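Local structure of putative aminotransferase (4ZWV) at residues N48-S53 and E206-A211; R66-P71 and T123-V128; P135-R140 and S169-P174; G179-F184 and L200-D205. The protein probably transfers amino groups with pyridoxal 5'-phosphate as cofactor, putatively onto a sugar precursor in the biosynthesis of the AT2433 aminopentose. All blocks are in the same frame, centred on the assembly; numbering follows the deposited sequence.

Interaction 1: residues N48-S53 and E206-A211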
loop_
_atom_site.group_PDB
_atom_site.type_symbol
_atom_site.label_atom_id
_atom_site.label_comp_id
_atom_site.label_asym_id
_atom_site.label_seq_id
_atom_site.Cartn_x
_atom_site.Cartn_y
_atom_site.Cartn_z
ATOM N N ASN A 48 0.823 25.021 1.697
ATOM C CA ASN A 48 2.119 24.356 1.576
ATOM C C ASN A 48 2.191 23.772 0.168
ATOM O O ASN A 48 1.385 22.929 -0.192
ATOM C CB ASN A 48 2.291 23.257 2.639
ATOM C CG ASN A 48 3.676 22.609 2.610
ATOM O OD1 ASN A 48 4.409 22.728 1.634
ATOM N ND2 ASN A 48 4.037 21.920 3.698
ATOM N N PRO A 49 3.130 24.253 -0.653
ATOM C CA PRO A 49 3.202 23.753 -2.031
ATOM C C PRO A 49 3.833 22.369 -2.133
ATOM O O PRO A 49 3.729 21.720 -3.175
ATOM C CB PRO A 49 4.070 24.796 -2.735
ATOM C CG PRO A 49 4.911 25.367 -1.667
ATOM C CD PRO A 49 4.100 25.331 -0.397
ATOM N N ARG A 50 4.463 21.913 -1.060
ATOM C CA ARG A 50 5.197 20.652 -1.083
ATOM C C ARG A 50 4.329 19.515 -0.572
ATOM O O ARG A 50 4.504 19.058 0.564
ATOM C CB ARG A 50 6.472 20.768 -0.247
ATOM C CG ARG A 50 7.429 21.846 -0.752
ATOM C CD ARG A 50 8.494 22.155 0.282
ATOM N NE ARG A 50 7.894 22.746 1.471
ATOM C CZ ARG A 50 7.636 24.043 1.603
ATOM N NH1 ARG A 50 7.948 24.881 0.623
ATOM N NH2 ARG A 50 7.074 24.497 2.714
ATOM N N VAL A 51 3.373 19.075 -1.389
ATOM C CA VAL A 51 2.481 18.013 -0.960
ATOM C C VAL A 51 2.577 16.837 -1.920
ATOM O O VAL A 51 2.705 17.007 -3.132
ATOM C CB VAL A 51 1.009 18.488 -0.842
ATOM C CG1 VAL A 51 0.905 19.673 0.123
ATOM C CG2 VAL A 51 0.412 18.850 -2.207
ATOM N N VAL A 52 2.534 15.646 -1.347
ATOM C CA VAL A 52 2.753 14.417 -2.095
ATOM C C VAL A 52 1.609 13.461 -1.804
ATOM O O VAL A 52 1.487 12.959 -0.691
ATOM C CB VAL A 52 4.105 13.797 -1.698
ATOM C CG1 VAL A 52 4.328 12.480 -2.393
ATOM C CG2 VAL A 52 5.238 14.796 -1.997
ATOM N N SER A 53 0.748 13.213 -2.791
ATOM C CA SER A 53 -0.326 12.244 -2.579
ATOM C C SER A 53 0.238 10.830 -2.484
ATOM O O SER A 53 1.221 10.477 -3.153
ATOM C CB SER A 53 -1.383 12.328 -3.686
ATOM O OG SER A 53 -0.821 12.059 -4.965
ATOM N N GLU A 206 14.173 19.522 -0.643
ATOM C CA GLU A 206 14.894 18.260 -0.804
ATOM C C GLU A 206 14.012 17.078 -0.432
ATOM O O GLU A 206 13.922 16.108 -1.187
ATOM C CB GLU A 206 16.174 18.216 0.029
ATOM C CG GLU A 206 16.914 16.905 -0.178
ATOM C CD GLU A 206 18.202 16.787 0.605
ATOM O OE1 GLU A 206 18.551 15.647 0.983
ATOM O OE2 GLU A 206 18.875 17.816 0.817
ATOM N N LEU A 207 13.352 17.158 0.722
ATOM C CA LEU A 207 12.456 16.083 1.145
ATOM C C LEU A 207 11.339 15.917 0.132
ATOM O O LEU A 207 10.949 14.798 -0.180
ATOM C CB LEU A 207 11.858 16.354 2.535
ATOM C CG LEU A 207 12.764 16.075 3.735
ATOM C CD1 LEU A 207 12.146 16.689 4.989
ATOM C CD2 LEU A 207 12.966 14.575 3.925
ATOM N N HIS A 208 10.836 17.030 -0.390
ATOM C CA HIS A 208 9.763 16.971 -1.374
ATOM C C HIS A 208 10.192 16.179 -2.604
ATOM O O HIS A 208 9.467 15.300 -3.069
ATOM C CB HIS A 208 9.342 18.398 -1.758
ATOM C CG HIS A 208 8.168 18.465 -2.683
ATOM N ND1 HIS A 208 7.980 19.517 -3.557
ATOM C CD2 HIS A 208 7.101 17.649 -2.841
ATOM C CE1 HIS A 208 6.865 19.324 -4.239
ATOM N NE2 HIS A 208 6.317 18.193 -3.830
ATOM N N GLU A 209 11.370 16.489 -3.136
ATOM C CA GLU A 209 11.823 15.812 -4.345
ATOM C C GLU A 209 12.075 14.321 -4.094
ATOM O O GLU A 209 11.716 13.481 -4.931
ATOM C CB GLU A 209 13.076 16.487 -4.902
ATOM C CG GLU A 209 12.856 17.925 -5.386
ATOM C CD GLU A 209 12.041 18.022 -6.667
ATOM O OE1 GLU A 209 11.877 17.002 -7.371
ATOM O OE2 GLU A 209 11.554 19.131 -6.977
ATOM N N ARG A 210 12.659 13.980 -2.945
ATOM C CA ARG A 210 12.883 12.571 -2.608
ATOM C C ARG A 210 11.565 11.828 -2.422
ATOM O O ARG A 210 11.420 10.678 -2.856
ATOM C CB ARG A 210 13.736 12.437 -1.345
ATOM C CG ARG A 210 15.150 12.961 -1.513
ATOM C CD ARG A 210 15.899 12.919 -0.190
ATOM N NE ARG A 210 16.022 11.543 0.283
ATOM C CZ ARG A 210 15.896 11.156 1.548
ATOM N NH1 ARG A 210 15.651 12.041 2.508
ATOM N NH2 ARG A 210 16.020 9.870 1.853
ATOM N N ALA A 211 10.585 12.488 -1.808
ATOM C CA ALA A 211 9.283 11.870 -1.588
ATOM C C ALA A 211 8.573 11.556 -2.893
ATOM O O ALA A 211 7.961 10.500 -3.036
ATOM C CB ALA A 211 8.392 12.779 -0.726
HETATM O O HOH W 1 4.298 17.270 -5.080
#
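H208 and A211, one helical turn apart on helix 205-214, lie against strand 51-54, an edge strand, within this chain, of the mixed sheet in the large domain of a fold-type I aminotransferase. The axes of strand 51-53 and helix 206-211 run nearly parallel, 8.8 Å apart at an angle of 16°. H208 comes first along the helix. Its chi1 of -175° swings the imidazole away from the H208 backbone N and across to the strand, where it lays one face on R50, whose CA stands 3.7 Å from the ring centroid, a CH-pi contact only 5° off the ring normal. R50 CG adds a contact of 3.7 Å to H208 ND1, while the guanidinium turns away and NE bonds to the backbone O of L202. At the ring edge, V52 CG2 touches H208 CD2 at 3.5 Å. A water modelled in the ring plane links H208 NE2 to V51 O, though both separations are so short that its details are doubtful. With an alanine at H208, a gap would probably open over R50 CA and beside V52 CG2, and the CH-pi contact would go. One turn on, the methyl CB of A211 meets the same V52 branch, CG2, at 4.0 Å.

Interaction 2: residues R66-P71 and T123-V128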
loop_
_atom_site.group_PDB
_atom_site.type_symbol
_atom_site.label_atom_id
_atom_site.label_comp_id
_atom_site.label_asym_id
_atom_site.label_seq_id
_atom_site.Cartn_x
_atom_site.Cartn_y
_atom_site.Cartn_z
ATOM N N ARG A 66 10.994 6.393 5.959
ATOM C CA ARG A 66 12.099 6.034 5.069
ATOM C C ARG A 66 12.930 7.255 4.686
ATOM O O ARG A 66 14.129 7.132 4.427
ATOM C CB ARG A 66 11.590 5.336 3.807
ATOM C CG ARG A 66 10.955 3.981 4.056
ATOM C CD ARG A 66 11.957 2.915 4.495
ATOM N NE ARG A 66 11.286 1.660 4.848
ATOM C CZ ARG A 66 11.906 0.519 5.151
ATOM N NH1 ARG A 66 11.188 -0.563 5.454
ATOM N NH2 ARG A 66 13.229 0.448 5.130
ATOM N N LEU A 67 12.308 8.434 4.682
ATOM C CA LEU A 67 13.022 9.653 4.292
ATOM C C LEU A 67 14.007 10.160 5.351
ATOM O O LEU A 67 14.827 11.039 5.078
ATOM C CB LEU A 67 12.012 10.758 3.956
ATOM C CG LEU A 67 11.205 10.507 2.669
ATOM C CD1 LEU A 67 10.050 11.477 2.572
ATOM C CD2 LEU A 67 12.098 10.645 1.443
ATOM N N LEU A 68 13.944 9.587 6.548
ATOM C CA LEU A 68 14.795 10.055 7.639
ATOM C C LEU A 68 16.241 9.707 7.407
ATOM O O LEU A 68 16.551 8.638 6.908
ATOM C CB LEU A 68 14.337 9.485 8.976
ATOM C CG LEU A 68 12.940 9.933 9.366
ATOM C CD1 LEU A 68 12.610 9.387 10.738
ATOM C CD2 LEU A 68 12.834 11.457 9.331
ATOM N N ASP A 69 17.108 10.648 7.764
ATOM C CA ASP A 69 18.549 10.456 7.718
ATOM C C ASP A 69 19.081 10.336 9.138
ATOM O O ASP A 69 19.258 11.334 9.842
ATOM C CB ASP A 69 19.220 11.618 6.980
ATOM C CG ASP A 69 20.731 11.522 6.986
ATOM O OD1 ASP A 69 21.265 10.394 7.077
ATOM O OD2 ASP A 69 21.387 12.582 6.902
ATOM N N ALA A 70 19.319 9.102 9.565
ATOM C CA ALA A 70 19.883 8.849 10.881
ATOM C C ALA A 70 20.581 7.497 10.879
ATOM O O ALA A 70 20.158 6.589 10.149
ATOM C CB ALA A 70 18.789 8.899 11.945
ATOM N N PRO A 71 21.652 7.359 11.679
ATOM C CA PRO A 71 22.394 6.096 11.752
ATOM C C PRO A 71 21.537 4.974 12.328
ATOM O O PRO A 71 20.591 5.238 13.073
ATOM C CB PRO A 71 23.569 6.432 12.677
ATOM C CG PRO A 71 23.058 7.538 13.537
ATOM C CD PRO A 71 22.180 8.359 12.628
ATOM N N THR A 123 17.359 8.076 20.102
ATOM C CA THR A 123 16.144 8.595 19.483
ATOM C C THR A 123 16.345 8.983 18.031
ATOM O O THR A 123 17.157 9.853 17.696
ATOM C CB THR A 123 15.604 9.812 20.231
ATOM O OG1 THR A 123 15.351 9.449 21.588
ATOM C CG2 THR A 123 14.310 10.279 19.599
ATOM N N ARG A 124 15.599 8.311 17.169
ATOM C CA ARG A 124 15.642 8.569 15.755
ATOM C C ARG A 124 14.622 9.624 15.318
ATOM O O ARG A 124 14.910 10.531 14.528
ATOM C CB ARG A 124 15.362 7.238 15.045
ATOM C CG ARG A 124 15.266 7.293 13.573
ATOM C CD ARG A 124 15.104 5.883 12.992
ATOM N NE ARG A 124 15.514 5.919 11.600
ATOM C CZ ARG A 124 16.770 5.804 11.198
ATOM N NH1 ARG A 124 17.056 5.884 9.912
ATOM N NH2 ARG A 124 17.744 5.605 12.085
ATOM N N ALA A 125 13.431 9.527 15.891
ATOM C CA ALA A 125 12.302 10.350 15.477
ATOM C C ALA A 125 11.215 10.281 16.520
ATOM O O ALA A 125 11.243 9.426 17.411
ATOM C CB ALA A 125 11.750 9.897 14.119
ATOM N N ILE A 126 10.256 11.190 16.389
ATOM C CA ILE A 126 9.084 11.237 17.244
ATOM C C ILE A 126 7.873 11.315 16.340
ATOM O O ILE A 126 7.867 12.135 15.440
ATOM C CB ILE A 126 9.125 12.464 18.175
ATOM C CG1 ILE A 126 10.397 12.447 19.033
ATOM C CG2 ILE A 126 7.858 12.527 19.041
ATOM C CD1 ILE A 126 10.806 13.842 19.497
ATOM N N ILE A 127 6.894 10.436 16.522
ATOM C CA ILE A 127 5.628 10.590 15.798
ATOM C C ILE A 127 4.618 11.169 16.769
ATOM O O ILE A 127 4.397 10.612 17.845
ATOM C CB ILE A 127 5.108 9.261 15.208
ATOM C CG1 ILE A 127 6.155 8.672 14.244
ATOM C CG2 ILE A 127 3.790 9.492 14.486
ATOM C CD1 ILE A 127 5.694 7.392 13.524
ATOM N N VAL A 128 4.041 12.316 16.422
ATOM C CA VAL A 128 3.033 12.913 17.295
ATOM C C VAL A 128 1.688 12.823 16.592
ATOM O O VAL A 128 1.587 13.071 15.390
ATOM C CB VAL A 128 3.362 14.370 17.682
ATOM C CG1 VAL A 128 4.693 14.434 18.442
ATOM C CG2 VAL A 128 3.389 15.290 16.477
HETATM O O HOH W 2 15.547 6.201 7.356
HETATM O O HOH W 3 18.848 7.079 7.508
#
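L68 and A70, in the loop that follows helix 57-66, run in the opposite sense to A125 and R124 at the start of strand 123-129: the CA atoms of A70 and R124 are 6.5 Å apart, those of L68 and A125 8.2 Å. At these spacings no direct backbone pairing joins the two segments. R124 itself departs from extended geometry (psi -41°), whereas A125 resumes it. The contact rests on side chains, on loop carbonyls that R124 reaches, and on water. The R124 side chain leaves its backbone N behind at chi1 176° and stays extended to NE, which carries the guanidinium over to the loop. There NH1 gives a hydrogen bond of 3.2 Å to A70 O, bent to 140° and arriving from above the carbonyl plane. NH2 adds weak bonds to A70 O and, at 3.0 Å, to P71 O near the guanidinium edge; it also bonds to the backbone O of R74 further along the loop. A70 CB sits over one face of the same group, 3.5 Å from R124 NH2. In the guanidinium plane, one water bridges R124 NH1 and L68 O, 2.7 Å from the latter, and a second water accepts from A70 N. Next to this polar cluster L68 CD1 packs on A125 CB at 3.5 Å. The arrangement, an arginine at the N-terminal end of one parallel strand reaching carbonyls of the loop that leads into the adjacent strand 76-79, belongs to the helix-to-strand connections of the alpha/beta large domain, away from the cofactor site.

Interaction 3: residues P135-R140 and S169-P174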
loop_
_atom_site.group_PDB
_atom_site.type_symbol
_atom_site.label_atom_id
_atom_site.label_comp_id
_atom_site.label_asym_id
_atom_site.label_seq_id
_atom_site.Cartn_x
_atom_site.Cartn_y
_atom_site.Cartn_z
ATOM N N PRO A 135 -5.104 19.313 18.002
ATOM C CA PRO A 135 -3.658 19.430 17.780
ATOM C C PRO A 135 -2.787 19.422 19.035
ATOM O O PRO A 135 -3.137 19.987 20.073
ATOM C CB PRO A 135 -3.517 20.782 17.070
ATOM C CG PRO A 135 -4.871 21.040 16.474
ATOM C CD PRO A 135 -5.834 20.485 17.493
ATOM N N VAL A 136 -1.643 18.769 18.887
ATOM C CA VAL A 136 -0.528 18.824 19.819
ATOM C C VAL A 136 0.040 20.241 19.912
ATOM O O VAL A 136 -0.046 21.016 18.956
ATOM C CB VAL A 136 0.578 17.824 19.347
ATOM C CG1 VAL A 136 1.809 17.862 20.221
ATOM C CG2 VAL A 136 0.008 16.395 19.292
ATOM N N ASP A 137 0.605 20.579 21.071
ATOM C CA ASP A 137 1.292 21.849 21.271
ATOM C C ASP A 137 2.626 21.868 20.508
ATOM O O ASP A 137 3.687 21.578 21.076
ATOM C CB ASP A 137 1.510 22.061 22.774
ATOM C CG ASP A 137 2.035 23.443 23.119
ATOM O OD1 ASP A 137 2.478 24.207 22.225
ATOM O OD2 ASP A 137 2.022 23.762 24.332
ATOM N N LEU A 138 2.568 22.223 19.228
ATOM C CA LEU A 138 3.724 22.089 18.344
ATOM C C LEU A 138 4.867 23.040 18.690
ATOM O O LEU A 138 6.031 22.685 18.496
ATOM C CB LEU A 138 3.297 22.291 16.887
ATOM C CG LEU A 138 2.391 21.174 16.357
ATOM C CD1 LEU A 138 1.886 21.563 14.973
ATOM C CD2 LEU A 138 3.116 19.832 16.287
ATOM N N ASP A 139 4.562 24.229 19.222
ATOM C CA ASP A 139 5.628 25.157 19.604
ATOM C C ASP A 139 6.408 24.609 20.795
ATOM O O ASP A 139 7.628 24.748 20.873
ATOM C CB ASP A 139 5.078 26.544 19.963
ATOM C CG ASP A 139 4.566 27.335 18.760
ATOM O OD1 ASP A 139 4.731 26.909 17.598
ATOM O OD2 ASP A 139 3.997 28.428 18.997
ATOM N N ARG A 140 5.697 24.011 21.743
ATOM C CA ARG A 140 6.366 23.418 22.895
ATOM C C ARG A 140 7.255 22.262 22.457
ATOM O O ARG A 140 8.401 22.121 22.910
ATOM C CB ARG A 140 5.347 22.942 23.923
ATOM C CG ARG A 140 5.994 22.349 25.139
ATOM C CD ARG A 140 4.985 22.015 26.209
ATOM N NE ARG A 140 5.642 21.325 27.314
ATOM C CZ ARG A 140 5.003 20.604 28.222
ATOM N NH1 ARG A 140 3.684 20.486 28.161
ATOM N NH2 ARG A 140 5.683 20.002 29.188
ATOM N N SER A 169 -5.988 23.537 12.661
ATOM C CA SER A 169 -4.940 24.551 12.696
ATOM C C SER A 169 -4.439 24.727 14.118
ATOM O O SER A 169 -5.105 24.339 15.076
ATOM C CB SER A 169 -5.446 25.885 12.159
ATOM O OG SER A 169 -6.486 26.377 12.980
ATOM N N TYR A 170 -3.263 25.326 14.239
ATOM C CA TYR A 170 -2.648 25.547 15.537
ATOM C C TYR A 170 -1.961 26.895 15.498
ATOM O O TYR A 170 -1.126 27.155 14.626
ATOM C CB TYR A 170 -1.672 24.404 15.864
ATOM C CG TYR A 170 -0.714 24.706 17.003
ATOM C CD1 TYR A 170 -1.071 24.480 18.329
ATOM C CD2 TYR A 170 0.564 25.197 16.741
ATOM C CE1 TYR A 170 -0.183 24.751 19.365
ATOM C CE2 TYR A 170 1.453 25.477 17.769
ATOM C CZ TYR A 170 1.079 25.247 19.074
ATOM O OH TYR A 170 1.977 25.500 20.085
ATOM N N ARG A 171 -2.363 27.753 16.431
ATOM C CA ARG A 171 -1.840 29.105 16.562
ATOM C C ARG A 171 -1.861 29.856 15.236
ATOM O O ARG A 171 -0.931 30.582 14.884
ATOM C CB ARG A 171 -0.447 29.063 17.193
ATOM C CG ARG A 171 -0.572 28.629 18.648
ATOM C CD ARG A 171 0.679 28.779 19.479
ATOM N NE ARG A 171 0.392 28.294 20.828
ATOM C CZ ARG A 171 1.309 28.054 21.761
ATOM N NH1 ARG A 171 2.593 28.262 21.508
ATOM N NH2 ARG A 171 0.929 27.603 22.950
ATOM N N GLY A 172 -2.976 29.710 14.528
ATOM C CA GLY A 172 -3.243 30.535 13.364
ATOM C C GLY A 172 -2.601 30.020 12.095
ATOM O O GLY A 172 -2.636 30.697 11.064
ATOM N N VAL A 173 -2.032 28.820 12.174
ATOM C CA VAL A 173 -1.316 28.209 11.066
ATOM C C VAL A 173 -1.908 26.826 10.817
ATOM O O VAL A 173 -2.032 26.021 11.741
ATOM C CB VAL A 173 0.192 28.110 11.369
ATOM C CG1 VAL A 173 0.927 27.321 10.280
ATOM C CG2 VAL A 173 0.789 29.507 11.534
ATOM N N PRO A 174 -2.283 26.540 9.560
ATOM C CA PRO A 174 -2.835 25.217 9.244
ATOM C C PRO A 174 -1.841 24.102 9.516
ATOM O O PRO A 174 -0.637 24.267 9.267
ATOM C CB PRO A 174 -3.131 25.301 7.741
ATOM C CG PRO A 174 -2.234 26.402 7.239
ATOM C CD PRO A 174 -2.137 27.390 8.368
HETATM O O HOH W 4 3.144 26.270 24.602
#
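The Y170 ring lies between R171 and the backbone of 136-138: R171 CG stands 3.7 Å above the ring centre on one face, while V136 O and L138 N come over the other, L138 N reaching Y170 CZ at 3.4 Å. D137 OD1 and D139 OD1 lie at the ring edge. The R171 guanidinium carries the Y170 hydroxyl and D137 OD1 over one face and D139 OD2 at its edge. A chi1 of 165° stretches Y170 away from its own backbone N and into the first turn of helix 138-152, where OH donates to D137 OD1 at 2.5 Å and accepts from D139 N at 3.0 Å. D137 is the helix N-cap; its OD1 also takes the capping bond from R140 N at 3.3 Å, the two donors approaching from opposite faces of the carboxylate plane. The partner segment is a beta hairpin with a type I' turn from Y170 to V173; Y170 closes the first strand, R171 begins the tip, and both side chains extend to the helix start. R171 NH1 forms a salt bridge of 2.9 Å with D139 OD2, the carboxylate and guanidinium planes 69° apart, and NE pairs with D288. D137 OD1 makes a long salt bridge with R171 NH2, 3.8 Å away, with no N-H directed at it; a water joins NH2 to D137 OD2. At the foot of Y170, P135 CB packs near Y170 CB.

Interaction 4: residues G179-F184 and L200-D205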
loop_
_atom_site.group_PDB
_atom_site.type_symbol
_atom_site.label_atom_id
_atom_site.label_comp_id
_atom_site.label_asym_id
_atom_site.label_seq_id
_atom_site.Cartn_x
_atom_site.Cartn_y
_atom_site.Cartn_z
ATOM N N GLY A 179 6.679 23.158 10.029
ATOM C CA GLY A 179 8.075 22.776 9.900
ATOM C C GLY A 179 8.368 21.282 10.018
ATOM O O GLY A 179 9.533 20.873 9.947
ATOM N N ASN A 180 7.329 20.479 10.242
ATOM C CA ASN A 180 7.457 19.028 10.315
ATOM C C ASN A 180 6.781 18.369 9.130
ATOM O O ASN A 180 5.822 18.916 8.572
ATOM C CB ASN A 180 6.820 18.455 11.585
ATOM C CG ASN A 180 7.266 19.160 12.832
ATOM O OD1 ASN A 180 8.465 19.309 13.080
ATOM N ND2 ASN A 180 6.298 19.620 13.628
HETATM N N MSE A 181 7.254 17.183 8.772
HETATM C CA MSE A 181 6.493 16.332 7.870
HETATM C C MSE A 181 5.154 16.006 8.492
HETATM O O MSE A 181 5.077 15.723 9.689
HETATM C CB MSE A 181 7.252 15.038 7.556
HETATM C CG MSE A 181 8.493 15.269 6.706
HETATM SE SE MSE A 181 9.223 13.607 6.036
HETATM C CE MSE A 181 10.255 13.147 7.610
ATOM N N CYS A 182 4.104 16.044 7.678
ATOM C CA CYS A 182 2.748 15.735 8.129
ATOM C C CYS A 182 2.141 14.690 7.236
ATOM O O CYS A 182 2.384 14.699 6.030
ATOM C CB CYS A 182 1.851 16.958 8.089
ATOM S SG CYS A 182 2.331 18.210 9.258
ATOM N N VAL A 183 1.350 13.801 7.820
ATOM C CA VAL A 183 0.623 12.812 7.017
ATOM C C VAL A 183 -0.867 12.904 7.282
ATOM O O VAL A 183 -1.324 12.723 8.412
ATOM C CB VAL A 183 1.082 11.357 7.281
ATOM C CG1 VAL A 183 0.300 10.391 6.359
ATOM C CG2 VAL A 183 2.593 11.217 7.063
ATOM N N PHE A 184 -1.616 13.221 6.231
ATOM C CA PHE A 184 -3.071 13.217 6.289
ATOM C C PHE A 184 -3.618 11.910 5.730
ATOM O O PHE A 184 -2.971 11.279 4.905
ATOM C CB PHE A 184 -3.632 14.397 5.498
ATOM C CG PHE A 184 -3.258 15.733 6.071
ATOM C CD1 PHE A 184 -2.095 16.377 5.664
ATOM C CD2 PHE A 184 -4.064 16.336 7.023
ATOM C CE1 PHE A 184 -1.745 17.620 6.192
ATOM C CE2 PHE A 184 -3.723 17.581 7.559
ATOM C CZ PHE A 184 -2.567 18.225 7.141
ATOM N N LEU A 200 1.302 13.308 2.129
ATOM C CA LEU A 200 2.508 13.631 2.882
ATOM C C LEU A 200 2.917 15.048 2.540
ATOM O O LEU A 200 3.103 15.371 1.361
ATOM C CB LEU A 200 3.626 12.650 2.537
ATOM C CG LEU A 200 5.010 12.988 3.085
ATOM C CD1 LEU A 200 5.001 12.963 4.622
ATOM C CD2 LEU A 200 6.001 11.973 2.541
ATOM N N THR A 201 3.020 15.910 3.544
ATOM C CA THR A 201 3.497 17.268 3.285
ATOM C C THR A 201 4.904 17.396 3.836
ATOM O O THR A 201 5.232 16.787 4.858
ATOM C CB THR A 201 2.580 18.353 3.890
ATOM O OG1 THR A 201 2.720 18.386 5.317
ATOM C CG2 THR A 201 1.121 18.111 3.523
ATOM N N LEU A 202 5.731 18.173 3.136
ATOM C CA LEU A 202 7.140 18.328 3.484
ATOM C C LEU A 202 7.463 19.769 3.813
ATOM O O LEU A 202 6.901 20.690 3.220
ATOM C CB LEU A 202 8.053 17.862 2.342
ATOM C CG LEU A 202 8.007 16.401 1.887
ATOM C CD1 LEU A 202 8.049 15.444 3.064
ATOM C CD2 LEU A 202 6.780 16.131 1.004
ATOM N N PRO A 203 8.403 19.970 4.743
ATOM C CA PRO A 203 8.816 21.323 5.132
ATOM C C PRO A 203 9.921 21.920 4.255
ATOM O O PRO A 203 10.254 23.099 4.410
ATOM C CB PRO A 203 9.313 21.123 6.564
ATOM C CG PRO A 203 9.819 19.724 6.583
ATOM C CD PRO A 203 8.892 18.945 5.683
ATOM N N GLY A 204 10.489 21.128 3.356
ATOM C CA GLY A 204 11.556 21.615 2.500
ATOM C C GLY A 204 11.616 20.915 1.154
ATOM O O GLY A 204 11.062 19.821 0.975
ATOM N N ASP A 205 12.320 21.542 0.218
ATOM C CA ASP A 205 12.370 21.085 -1.169
ATOM C C ASP A 205 13.074 19.745 -1.360
ATOM O O ASP A 205 12.628 18.929 -2.172
ATOM C CB ASP A 205 13.042 22.150 -2.036
ATOM C CG ASP A 205 12.136 23.335 -2.290
ATOM O OD1 ASP A 205 10.917 23.219 -2.020
ATOM O OD2 ASP A 205 12.639 24.386 -2.739
HETATM O O HOH W 5 5.037 19.768 6.147
#
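C182 and T201 form an antiparallel hydrogen-bonded pair, with C182 N giving its hydrogen to T201 O at 3.1 Å and T201 N to C182 O at 2.8 Å. V183 and L200 follow as a non-hydrogen-bonded pair, V183 CG2 meeting L200 CD1 at 3.8 Å. T201 OG1 sits between its own backbone N and carbonyl carbon (chi1 73°), close against C182 CB, and donates to a water that in turn bonds to N180 O. This puts T201 CG2 at the edge of the F184 ring, 3.9 Å from CE1. Past the paired residues, M181, present as selenomethionine, touches with CG both L202 CD1 at 3.7 Å and P203 CD at 3.8 Å, and P203 CB covers G179 O at 3.4 Å. A glycine in place of P203 would probably uncover that carbonyl and take away one of the apolar groups against M181 CG. Farther out, W166 meets the F184 ring edge-to-face, and the V183 side chain comes within about 4 Å of G57, a pyridoxal phosphate-binding residue. The paired strands are flanked in the mixed sheet by 157-161 and 51-54, with helix 57-66 packed on M181, V183 and L200, and helix 205-214 on L200 and L202.

Interactions 1, 2 and 4 all reach the mixed sheet of the large domain. The centres of interactions 1 and 4 are about 7 Å apart, and both share the run from strand 198-201 into helix 205-214; V52 N probably bonds to L200 O, tying neighbouring strands. The centre of interaction 2 is about 13 Å from that of interaction 4 and about 17 Å from that of interaction 1, with L67 and L68 packing on M181, L200, L207 and A211. Interaction 3, its centre about 14 Å from that of interaction 4, fastens a hairpin outside that sheet to helix 138-152. Interactions 2, 3 and 4 follow in sequence between the segments of interaction 1, so distant parts build one cofactor-binding domain.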